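Local coordinates for N-acetylgalactosaminyltransferase 7 (Homo sapiens, PDB 6IWR), which belongs to the polypeptide GalNAc-transferase family and joins a GT-A glycosyltransferase domain to a ricin-type beta-trefoil lectin domain, at residues 127-133 / 245-249. Sequence-based numbering, arbitrary orientation.
Sequences RSVNDLR and EVAVN
Arg127 meets Glu245 side-on, its NE and NH1 each taking one carboxylate oxygen, in a bidentate salt bridge between the loop 127-133 and strand 244-246. The two side chains cross at about a right angle. NE reaches OE1 of Glu245 over 2.8 Å in a nearly straight bond (167°); OE1 lies in the guanidinium plane and accepts through its syn lone pair. In the second bond, from Arg127 NH1 to Glu245 OE2 at 2.9 Å, OE2 is tilted out of the guanidinium plane, in keeping with the 38° between the guanidinium and carboxylate planes. A chain extended from CG to NE carries the arginine head to the acid. Beside it, Val129 CG2 rests 3.5 Å from Glu245 OE1, a methyl flanking the gripped oxygen. Arg127 NH1 also donates to the carbonyl of Tyr278.

At the other end of the contact the second arginine engages differently. Arg133, its chain bent at chi2 and chi3, lays one guanidinium face over the carbonyl of Val248, whose O stands 3.2 Å above the plane near its centre; the angle at NE is too poor for a hydrogen bond, and any attraction is probably electrostatic. Val248 CG2 packs against Arg133 NH1 at 3.4 Å, and Asn249 CB lies near NH2. NH1 forms a salt bridge with Asp131 OD2 of the same loop and NH2 one with Glu76, which together should fix the rotation of the guanidinium.

Strand 244-246 pairs with strand 376-382 of the GT-A sheet, so the loop is fastened alongside this sheet; the Glu245 side chain is about 14 Å from the manganese ion. Buried at both ends, the contact joins an ion pair at one end to an arginine at the other that is already paired with acids elsewhere and lies over Val248, and the two-point grip on Glu245 probably favours its ionised form.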
# COMPACT_ATOMS: atom_id res chain seq x y z
N ARG A 127 -11.19 12.59 -29.97
CA ARG A 127 -12.17 13.21 -29.10
C ARG A 127 -11.82 14.66 -28.84
O ARG A 127 -10.66 15.06 -28.89
CB ARG A 127 -12.25 12.46 -27.77
CG ARG A 127 -11.04 12.68 -26.86
CD ARG A 127 -11.48 12.37 -25.49
NE ARG A 127 -10.44 12.48 -24.50
CZ ARG A 127 -10.62 12.13 -23.22
NH1 ARG A 127 -9.63 12.26 -22.35
NH2 ARG A 127 -11.79 11.63 -22.84
N SER A 128 -12.86 15.45 -28.57
CA SER A 128 -12.68 16.81 -28.10
C SER A 128 -12.32 16.75 -26.62
O SER A 128 -12.41 15.68 -26.02
CB SER A 128 -13.95 17.61 -28.33
OG SER A 128 -15.06 16.94 -27.73
N VAL A 129 -11.94 17.88 -26.02
CA VAL A 129 -11.45 17.88 -24.65
C VAL A 129 -11.90 19.17 -23.97
O VAL A 129 -12.22 20.16 -24.62
CB VAL A 129 -9.92 17.69 -24.65
CG1 VAL A 129 -9.26 18.67 -23.74
CG2 VAL A 129 -9.58 16.26 -24.26
N ASN A 130 -11.95 19.14 -22.64
CA ASN A 130 -12.24 20.35 -21.90
C ASN A 130 -11.07 21.34 -22.01
O ASN A 130 -9.93 20.96 -22.27
CB ASN A 130 -12.55 20.02 -20.44
CG ASN A 130 -11.40 19.28 -19.73
OD1 ASN A 130 -11.62 18.60 -18.75
ND2 ASN A 130 -10.19 19.40 -20.25
N ASP A 131 -11.37 22.60 -21.81
CA ASP A 131 -10.40 23.68 -21.96
C ASP A 131 -10.09 24.22 -20.57
O ASP A 131 -10.90 24.94 -19.98
CB ASP A 131 -10.95 24.77 -22.88
CG ASP A 131 -9.95 25.92 -23.14
OD1 ASP A 131 -8.80 25.88 -22.65
OD2 ASP A 131 -10.35 26.87 -23.85
N LEU A 132 -8.92 23.86 -20.05
CA LEU A 132 -8.50 24.25 -18.71
C LEU A 132 -7.74 25.58 -18.67
O LEU A 132 -7.43 26.04 -17.57
CB LEU A 132 -7.63 23.13 -18.10
CG LEU A 132 -8.42 21.87 -17.72
CD1 LEU A 132 -7.48 20.69 -17.46
CD2 LEU A 132 -9.34 22.12 -16.51
N ARG A 133 -7.45 26.21 -19.79
CA ARG A 133 -6.71 27.46 -19.69
C ARG A 133 -7.63 28.61 -19.28
O ARG A 133 -8.85 28.57 -19.48
CB ARG A 133 -5.98 27.79 -20.99
CG ARG A 133 -6.74 27.38 -22.21
CD ARG A 133 -5.83 26.90 -23.30
NE ARG A 133 -5.82 27.78 -24.45
CZ ARG A 133 -6.84 27.97 -25.29
NH1 ARG A 133 -8.01 27.37 -25.11
NH2 ARG A 133 -6.69 28.80 -26.30
N GLU A 245 -2.60 14.20 -24.02
CA GLU A 245 -3.59 14.86 -24.88
C GLU A 245 -3.34 16.36 -24.80
O GLU A 245 -3.56 17.00 -23.77
CB GLU A 245 -5.03 14.52 -24.48
CG GLU A 245 -5.42 13.11 -24.84
CD GLU A 245 -6.84 12.76 -24.40
OE1 GLU A 245 -7.80 13.36 -24.92
OE2 GLU A 245 -7.01 11.88 -23.52
N VAL A 246 -2.89 16.91 -25.88
CA VAL A 246 -2.49 18.31 -25.95
C VAL A 246 -3.72 19.21 -26.01
O VAL A 246 -4.69 18.90 -26.72
CB VAL A 246 -1.59 18.46 -27.18
CG1 VAL A 246 -2.39 18.99 -28.35
CG2 VAL A 246 -0.36 19.26 -26.87
N ALA A 247 -3.71 20.32 -25.26
CA ALA A 247 -4.82 21.27 -25.23
C ALA A 247 -4.91 22.09 -26.53
O ALA A 247 -4.04 22.00 -27.40
CB ALA A 247 -4.67 22.22 -24.06
N VAL A 248 -5.95 22.94 -26.66
CA VAL A 248 -6.09 23.70 -27.91
C VAL A 248 -5.22 24.94 -27.83
O VAL A 248 -5.09 25.58 -26.78
CB VAL A 248 -7.56 24.05 -28.27
CG1 VAL A 248 -8.55 23.03 -27.73
CG2 VAL A 248 -7.93 25.49 -27.92
N ASN A 249 -4.61 25.28 -28.97
CA ASN A 249 -3.60 26.32 -29.08
C ASN A 249 -2.51 26.13 -28.04
O ASN A 249 -2.18 27.04 -27.27
CB ASN A 249 -4.21 27.71 -28.97
CG ASN A 249 -3.22 28.78 -29.30
OD1 ASN A 249 -2.25 28.53 -30.01
ND2 ASN A 249 -3.44 29.98 -28.79